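Side-chain contacts in carbohydrate binding family 6 (Clostridium thermocellum, PDB 5A8C), which probably hydrolyses terminal alpha-L-arabinofuranosyl groups from arabinose-bearing polysaccharides, as a five-bladed beta-propeller glycoside hydrolase of family 43: residues 72-75 against 81-84; 89-92 against 97-100; 115-120 against 136-141; 305-308 against 314-317. One frame throughout, in Å; residues are numbered along the deposited sequence.

Contact 1 (72-75 against 81-84); sequences TCIS and NWTD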
# COMPACT_ATOMS: atom_id res chain seq x y z
N THR A 72 7.00 -7.86 -5.74
CA THR A 72 6.75 -9.28 -5.53
C THR A 72 5.27 -9.54 -5.47
O THR A 72 4.53 -8.72 -4.92
CB THR A 72 7.38 -9.69 -4.15
OG1 THR A 72 8.76 -9.40 -4.15
CG2 THR A 72 7.11 -11.13 -3.82
N CYS A 73 4.81 -10.70 -5.96
CA CYS A 73 3.40 -11.08 -5.80
C CYS A 73 3.34 -12.50 -5.26
O CYS A 73 4.03 -13.41 -5.77
CB CYS A 73 2.70 -11.03 -7.14
SG CYS A 73 1.00 -11.55 -7.16
N ILE A 74 2.49 -12.71 -4.25
CA ILE A 74 2.15 -14.04 -3.71
C ILE A 74 0.63 -14.15 -3.70
O ILE A 74 -0.07 -13.14 -3.68
CB ILE A 74 2.78 -14.27 -2.32
CG1 ILE A 74 2.17 -13.40 -1.24
CG2 ILE A 74 4.29 -14.14 -2.38
CD1 ILE A 74 2.67 -13.68 0.16
N SER A 75 0.11 -15.38 -3.66
CA SER A 75 -1.34 -15.52 -3.59
C SER A 75 -1.73 -16.78 -2.90
O SER A 75 -0.96 -17.74 -2.73
CB SER A 75 -2.01 -15.48 -4.97
OG SER A 75 -1.81 -16.71 -5.68
N ASN A 81 -1.77 -22.07 2.01
CA ASN A 81 -0.72 -22.30 1.03
C ASN A 81 -0.57 -21.03 0.24
O ASN A 81 -1.53 -20.61 -0.42
CB ASN A 81 -1.07 -23.52 0.12
CG ASN A 81 0.14 -24.00 -0.69
OD1 ASN A 81 0.96 -23.23 -1.11
ND2 ASN A 81 0.24 -25.30 -0.93
N TRP A 82 0.61 -20.44 0.30
CA TRP A 82 0.93 -19.24 -0.44
C TRP A 82 1.81 -19.59 -1.62
O TRP A 82 2.89 -20.19 -1.44
CB TRP A 82 1.62 -18.21 0.48
CG TRP A 82 0.69 -17.70 1.54
CD1 TRP A 82 0.51 -18.19 2.78
CD2 TRP A 82 -0.24 -16.62 1.41
NE1 TRP A 82 -0.48 -17.52 3.43
CE2 TRP A 82 -0.94 -16.51 2.62
CE3 TRP A 82 -0.52 -15.68 0.39
CZ2 TRP A 82 -1.92 -15.51 2.85
CZ3 TRP A 82 -1.49 -14.71 0.61
CH2 TRP A 82 -2.16 -14.64 1.83
N THR A 83 1.39 -19.25 -2.81
CA THR A 83 2.16 -19.45 -4.02
C THR A 83 2.99 -18.23 -4.32
O THR A 83 2.49 -17.10 -4.26
CB THR A 83 1.23 -19.74 -5.20
OG1 THR A 83 0.44 -20.89 -4.88
CG2 THR A 83 1.97 -19.94 -6.47
N ASP A 84 4.26 -18.43 -4.62
CA ASP A 84 5.18 -17.37 -5.00
C ASP A 84 5.10 -17.15 -6.47
O ASP A 84 5.46 -18.02 -7.25
CB ASP A 84 6.57 -17.82 -4.58
CG ASP A 84 7.67 -16.80 -4.83
OD1 ASP A 84 7.38 -15.68 -5.28
OD2 ASP A 84 8.85 -17.14 -4.52
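I74 and W82 meet at a slant: the end of the isoleucine branch approaches the benzo side of the indole, with CD1 of I74 3.8 Å from CE3 of W82. The I74 torsion explains the reach, since CG1 sits between the backbone N and the carbonyl carbon (chi1 69°), which swings the longer branch toward the indole and leaves CG2 near the CA of D84. The same ring atom, CE3 of W82, also lies 3.7 Å from the carbonyl carbon of S75, so the indole leans on backbone as well as on side chain. I51 and I31 add apolar contacts to W82.

Beside this packing the backbones pair at S75 and T83. N of S75 gives to O of T83 at 3.0 Å, and N of T83 returns to O of S75 at 2.8 Å; both donors lie in the carbonyl planes, the second bond being the straighter at 164°. The next pair, I74 with D84, is non-hydrogen-bonded, and its CA atoms are 4.7 Å apart. I74 and D84 share one face of the sheet, where D84 forms a salt bridge with R35; S75 and T83 share the other, where OG of S75 bonds to H85 and R48. A hydrogen-bonded pair next to a non-hydrogen-bonded one is the pattern of an antiparallel beta hairpin, here strands 70-76 and 83-90 of a four-stranded propeller blade.

Contact 2 (89-92 against 97-100); sequences FNAK and WASV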
# COMPACT_ATOMS: atom_id res chain seq x y z
N PHE A 89 6.79 -6.97 -11.67
CA PHE A 89 7.06 -5.68 -12.26
C PHE A 89 8.44 -5.28 -11.81
O PHE A 89 8.74 -5.35 -10.63
CB PHE A 89 6.05 -4.58 -11.80
CG PHE A 89 6.31 -3.22 -12.32
CD1 PHE A 89 6.16 -2.94 -13.67
CD2 PHE A 89 6.79 -2.23 -11.49
CE1 PHE A 89 6.43 -1.68 -14.16
CE2 PHE A 89 7.04 -0.95 -11.98
CZ PHE A 89 6.88 -0.69 -13.31
N ASN A 90 9.25 -4.76 -12.77
CA ASN A 90 10.57 -4.25 -12.50
C ASN A 90 10.64 -2.88 -13.15
O ASN A 90 10.44 -2.80 -14.34
CB ASN A 90 11.64 -5.22 -13.05
CG ASN A 90 13.04 -4.70 -12.91
OD1 ASN A 90 13.40 -3.69 -13.49
ND2 ASN A 90 13.82 -5.35 -12.09
N ALA A 91 10.88 -1.83 -12.38
CA ALA A 91 10.75 -0.48 -12.95
C ALA A 91 11.67 -0.24 -14.13
O ALA A 91 11.26 0.33 -15.14
CB ALA A 91 10.93 0.55 -11.88
N LYS A 92 12.93 -0.64 -14.03
CA LYS A 92 13.86 -0.40 -15.15
C LYS A 92 13.52 -1.20 -16.39
O LYS A 92 13.70 -0.75 -17.50
CB LYS A 92 15.27 -0.67 -14.72
CG LYS A 92 15.87 0.38 -13.81
CD LYS A 92 17.31 0.14 -13.48
CE LYS A 92 17.93 1.20 -12.58
NZ LYS A 92 19.40 1.06 -12.52
N TRP A 97 10.72 5.25 -17.86
CA TRP A 97 11.13 6.45 -17.15
C TRP A 97 11.53 6.22 -15.69
O TRP A 97 12.18 7.07 -15.11
CB TRP A 97 10.00 7.52 -17.22
CG TRP A 97 8.75 7.03 -16.52
CD1 TRP A 97 7.77 6.24 -17.02
CD2 TRP A 97 8.43 7.21 -15.14
NE1 TRP A 97 6.87 5.90 -16.03
CE2 TRP A 97 7.25 6.48 -14.87
CE3 TRP A 97 9.02 7.93 -14.08
CZ2 TRP A 97 6.67 6.46 -13.62
CZ3 TRP A 97 8.42 7.89 -12.83
CH2 TRP A 97 7.27 7.14 -12.60
N ALA A 98 11.10 5.11 -15.08
CA ALA A 98 11.28 4.90 -13.64
C ALA A 98 12.42 3.93 -13.38
O ALA A 98 12.75 3.10 -14.20
CB ALA A 98 9.98 4.39 -13.02
N SER A 99 12.97 4.06 -12.18
CA SER A 99 14.09 3.28 -11.70
C SER A 99 13.74 2.34 -10.55
O SER A 99 14.44 1.33 -10.34
CB SER A 99 15.24 4.23 -11.27
OG SER A 99 15.64 5.02 -12.38
N VAL A 100 12.75 2.69 -9.75
CA VAL A 100 12.39 1.94 -8.54
C VAL A 100 10.87 1.80 -8.50
O VAL A 100 10.15 2.57 -9.15
CB VAL A 100 12.98 2.58 -7.27
CG1 VAL A 100 14.45 2.81 -7.38
CG2 VAL A 100 12.26 3.86 -6.93
O HOH W 1 14.05 -1.31 -11.32
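A short helical turn at the end of strand 83-90 packs here on the loop that follows it, and A91, its first residue, makes the closest contacts. The CB of A91 points at the loop backbone and lies 3.5 Å from the O of V100, nearly the same distance from the N of V100, and 4.1 Å from the CB of A98. These are van der Waals contacts of a methyl group laid against peptide groups.

K92 runs alongside the loop. Its first torsion (chi1 -74°), with CG beside the backbone N, puts CG of K92 3.9 Å from O of S99, and the extended chain beyond carries CE past the same carbonyl. Polar linkage comes through a water, which accepts from N of K92 at 3.0 Å and probably donates to O of S99 at 2.8 Å. N90 precedes the helix as its N-cap, and its OD1 accepts from the N of R93.

The turn carries the chain out of the blade containing strand 83-90 toward strand 104-109 of the next sheet. On the loop side, CB of A98 sits 3.6 Å above the plane of the W97 ring, displaced toward the rim, while the backbone N atoms of S99 and V100 both donate to OD1 of N119.

Contact 3 (115-120 against 136-141); sequences LYYGNG and FKDPLP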
# COMPACT_ATOMS: atom_id res chain seq x y z
N LEU A 115 -1.32 -1.57 -11.48
CA LEU A 115 -0.36 -1.61 -10.40
C LEU A 115 0.34 -0.26 -10.36
O LEU A 115 1.15 0.05 -11.21
CB LEU A 115 0.61 -2.75 -10.69
CG LEU A 115 1.64 -3.08 -9.63
CD1 LEU A 115 0.97 -3.64 -8.37
CD2 LEU A 115 2.63 -4.14 -10.17
N TYR A 116 -0.00 0.53 -9.36
CA TYR A 116 0.57 1.88 -9.21
C TYR A 116 1.77 1.79 -8.30
O TYR A 116 1.80 0.92 -7.40
CB TYR A 116 -0.49 2.85 -8.63
CG TYR A 116 -1.70 2.91 -9.50
CD1 TYR A 116 -2.75 2.02 -9.35
CD2 TYR A 116 -1.80 3.88 -10.51
CE1 TYR A 116 -3.85 2.02 -10.20
CE2 TYR A 116 -2.91 3.90 -11.34
CZ TYR A 116 -3.91 2.99 -11.20
OH TYR A 116 -4.99 2.96 -12.03
N TYR A 117 2.77 2.63 -8.49
CA TYR A 117 4.02 2.50 -7.75
C TYR A 117 4.70 3.83 -7.66
O TYR A 117 4.54 4.73 -8.50
CB TYR A 117 4.95 1.49 -8.47
CG TYR A 117 5.35 1.88 -9.87
CD1 TYR A 117 4.54 1.59 -10.96
CD2 TYR A 117 6.56 2.52 -10.11
CE1 TYR A 117 4.90 1.98 -12.26
CE2 TYR A 117 6.93 2.90 -11.39
CZ TYR A 117 6.12 2.63 -12.48
OH TYR A 117 6.56 2.97 -13.73
N GLY A 118 5.51 4.00 -6.60
CA GLY A 118 6.28 5.24 -6.44
C GLY A 118 7.69 5.06 -6.93
O GLY A 118 8.43 4.17 -6.47
N ASN A 119 8.12 5.93 -7.84
CA ASN A 119 9.52 5.98 -8.28
C ASN A 119 10.39 6.74 -7.27
O ASN A 119 11.02 7.73 -7.61
CB ASN A 119 9.62 6.60 -9.67
CG ASN A 119 11.03 6.60 -10.24
OD1 ASN A 119 11.74 5.59 -10.09
ND2 ASN A 119 11.40 7.64 -10.90
N GLY A 120 10.37 6.31 -6.00
CA GLY A 120 11.29 6.85 -5.03
C GLY A 120 11.07 8.29 -4.66
O GLY A 120 12.02 8.94 -4.22
N PHE A 136 3.73 -6.98 -15.87
CA PHE A 136 3.18 -5.64 -15.87
C PHE A 136 4.07 -4.72 -16.63
O PHE A 136 5.29 -4.75 -16.48
CB PHE A 136 3.00 -5.14 -14.44
CG PHE A 136 1.86 -5.79 -13.66
CD1 PHE A 136 1.97 -7.02 -13.05
CD2 PHE A 136 0.64 -5.13 -13.58
CE1 PHE A 136 0.93 -7.57 -12.36
CE2 PHE A 136 -0.41 -5.67 -12.88
CZ PHE A 136 -0.28 -6.91 -12.28
N LYS A 137 3.46 -3.80 -17.41
CA LYS A 137 4.21 -2.83 -18.21
C LYS A 137 3.58 -1.47 -18.03
O LYS A 137 2.36 -1.31 -18.13
CB LYS A 137 4.21 -3.21 -19.68
CG LYS A 137 4.94 -4.51 -20.03
CD LYS A 137 6.43 -4.39 -19.85
CE LYS A 137 7.17 -5.65 -20.28
NZ LYS A 137 8.64 -5.44 -20.20
N ASP A 138 4.41 -0.45 -17.79
CA ASP A 138 3.93 0.93 -17.71
C ASP A 138 3.84 1.49 -19.12
O ASP A 138 4.84 1.52 -19.83
CB ASP A 138 4.86 1.75 -16.80
CG ASP A 138 4.49 3.21 -16.67
OD1 ASP A 138 3.81 3.75 -17.54
OD2 ASP A 138 4.84 3.78 -15.58
N PRO A 139 2.63 1.86 -19.57
CA PRO A 139 2.45 2.31 -20.98
C PRO A 139 2.85 3.74 -21.23
O PRO A 139 2.82 4.15 -22.39
CB PRO A 139 0.96 2.14 -21.17
CG PRO A 139 0.38 2.48 -19.80
CD PRO A 139 1.38 1.89 -18.80
N LEU A 140 3.22 4.49 -20.19
CA LEU A 140 3.33 5.94 -20.31
C LEU A 140 4.79 6.37 -20.49
O LEU A 140 5.72 5.72 -20.01
CB LEU A 140 2.79 6.61 -19.04
CG LEU A 140 1.33 6.33 -18.74
CD1 LEU A 140 0.90 7.11 -17.50
CD2 LEU A 140 0.37 6.54 -19.88
N PRO A 141 5.00 7.52 -21.12
CA PRO A 141 6.36 8.04 -21.28
C PRO A 141 6.93 8.66 -20.02
O PRO A 141 8.14 8.93 -19.97
CB PRO A 141 6.21 9.07 -22.40
CG PRO A 141 4.79 9.54 -22.28
CD PRO A 141 4.01 8.32 -21.88
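Y117 gives its phenol proton to D138, OH to OD2 at 2.7 Å. The carboxylate oxygen lies at the ring's edge, near its plane, and takes the proton on its anti lone pair, the one turned away from OD1; the ring and carboxylate planes stand 79° apart. The tyrosine ring gets there because CG is placed between the backbone N and the carbonyl carbon (chi1 61°).

About two residues away along each segment the contact turns apolar. CD2 of L115 lies over one face of F136, 4.0 Å from the ring centroid and only 13° off the normal, a CH-pi contact; CB of L115 meets the ring near CD2 of F136 at 3.7 Å. The two side chains cross at about a right angle.

In the second shell, OD1 of D138 accepts from N of L140 at 2.8 Å, nearly along the C-O axis, closing an Asx turn. OD2 of D138 also accepts from NE1 of W97. Three donors thus grip the carboxylate, two of them at OD2, which helps fix its rotation in this buried place and would probably stabilise its negative charge.

Outward, the Y117 ring meets that of F89, and F136 packs on V88, F89 and A127. F136, at the start of the loop, thus packs among strands 112-118 and 124-129 of one sheet and strand 83-90 of the preceding blade, while D138 ties the loop to Y117.

Contact 4 (305-308 against 314-317); sequences QMFY and IKQV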
# COMPACT_ATOMS: atom_id res chain seq x y z
N GLN A 305 -6.57 -10.88 10.79
CA GLN A 305 -7.97 -10.53 10.65
C GLN A 305 -8.31 -9.16 11.26
O GLN A 305 -7.73 -8.74 12.27
CB GLN A 305 -8.87 -11.62 11.26
CG GLN A 305 -10.31 -11.57 10.73
CD GLN A 305 -11.15 -12.83 10.96
OE1 GLN A 305 -10.70 -13.83 11.50
NE2 GLN A 305 -12.38 -12.78 10.53
N MET A 306 -9.29 -8.50 10.65
CA MET A 306 -9.77 -7.19 11.09
C MET A 306 -11.28 -7.32 11.32
O MET A 306 -11.97 -7.97 10.52
CB MET A 306 -9.48 -6.17 9.99
CG MET A 306 -9.69 -4.71 10.40
SD MET A 306 -9.68 -3.56 9.02
CE MET A 306 -11.39 -3.60 8.56
N PHE A 307 -11.79 -6.60 12.31
CA PHE A 307 -13.19 -6.61 12.64
C PHE A 307 -13.70 -5.19 12.76
O PHE A 307 -12.98 -4.29 13.20
CB PHE A 307 -13.39 -7.33 14.00
CG PHE A 307 -12.84 -8.72 14.03
CD1 PHE A 307 -13.53 -9.74 13.44
CD2 PHE A 307 -11.60 -8.99 14.54
CE1 PHE A 307 -13.04 -11.04 13.44
CE2 PHE A 307 -11.08 -10.28 14.54
CZ PHE A 307 -11.79 -11.27 13.99
N TYR A 308 -14.98 -5.04 12.43
CA TYR A 308 -15.70 -3.76 12.64
C TYR A 308 -16.53 -3.81 13.93
O TYR A 308 -17.10 -4.84 14.25
CB TYR A 308 -16.65 -3.44 11.48
CG TYR A 308 -15.95 -3.19 10.20
CD1 TYR A 308 -15.49 -1.91 9.88
CD2 TYR A 308 -15.76 -4.18 9.25
CE1 TYR A 308 -14.85 -1.66 8.66
CE2 TYR A 308 -15.15 -3.95 8.04
CZ TYR A 308 -14.70 -2.67 7.77
OH TYR A 308 -14.08 -2.40 6.54
N ILE A 314 -13.41 0.61 13.35
CA ILE A 314 -12.58 -0.59 13.21
C ILE A 314 -11.95 -0.91 14.56
O ILE A 314 -11.32 -0.05 15.18
CB ILE A 314 -11.51 -0.39 12.12
CG1 ILE A 314 -12.19 -0.19 10.78
CG2 ILE A 314 -10.56 -1.57 12.11
CD1 ILE A 314 -11.26 0.23 9.67
N LYS A 315 -12.10 -2.16 15.00
CA LYS A 315 -11.40 -2.60 16.23
C LYS A 315 -9.93 -2.69 15.96
O LYS A 315 -9.49 -3.10 14.91
CB LYS A 315 -11.80 -3.99 16.71
CG LYS A 315 -13.22 -4.07 17.18
CD LYS A 315 -13.53 -5.45 17.75
CE LYS A 315 -14.85 -6.03 17.22
NZ LYS A 315 -15.07 -7.51 17.35
N GLN A 316 -9.16 -2.31 16.94
CA GLN A 316 -7.72 -2.42 16.78
C GLN A 316 -7.33 -3.90 16.52
O GLN A 316 -7.76 -4.81 17.23
CB GLN A 316 -7.00 -1.89 18.00
CG GLN A 316 -5.49 -1.88 17.82
CD GLN A 316 -4.85 -1.08 18.87
OE1 GLN A 316 -5.28 0.04 19.24
NE2 GLN A 316 -3.82 -1.65 19.41
N VAL A 317 -6.50 -4.11 15.50
CA VAL A 317 -6.03 -5.43 15.12
C VAL A 317 -5.06 -5.94 16.15
O VAL A 317 -4.23 -5.17 16.70
CB VAL A 317 -5.38 -5.35 13.72
CG1 VAL A 317 -4.67 -6.65 13.31
CG2 VAL A 317 -6.43 -5.00 12.66
O HOH W 2 -9.75 -5.67 14.06
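Segments 305-308 and 314-317 run nearly antiparallel, their end-to-end directions 155° apart, and are joined by one direct backbone bond, N of K315 to O of F307 at 2.9 Å, with the donor tilted 19° from the carbonyl plane. Y308 and I314 form a single beta bridge, and a water continues the pairing, accepting from N of F307 at 2.8 Å and donating to O of K315 at 2.7 Å; the return after strand 300-306 is hairpin-like rather than continuous.

On the buried side the two branches of I314 part company. CG2 of I314 rests 3.7 Å from CG of M306, while CG1 of I314 lies 3.7 Å from CE1 of Y308, those two side chains running side by side. M306 starts with CG anti to the backbone N (chi1 -169°) and bends at its last torsion, which brings CE beside CD1 of I314. V317 crosses M306 at about a right angle; CG2 of V317 lies 4.0 Å from CG of M306.

Outside, in the conformer given, K315 passes slantwise across F307. Y308 stacks on Y218, meets W278 edge to face, and bonds through its OH to H216. I255 and V280 cover V317.

Chemically, then, the buried face is held by aliphatic, sulfur and aromatic packing, whereas the backbone groups of F307 and K315 are joined by one direct bond and one water bridge.

Followed from the N terminus, the four contacts come in series; none nests in or crosses another. Contact 1 closes the hairpin between strands 70-76 and 83-90. The latter strand leads straight into contact 2, which closes the short helical turn before strand 104-109. Contact 3 spans a longer excursion that includes strand 124-129. Contacts 2 and 3 touch, their centres about 7 Å apart, so the loop 97-100 is bound to the chain just past strand 112-118 and to the loop 136-141. Contact 4, its centre about 32 Å from that of contact 3, lies on the opposite side of the chain's centre and folds the C-terminal segment back beyond strand 300-306.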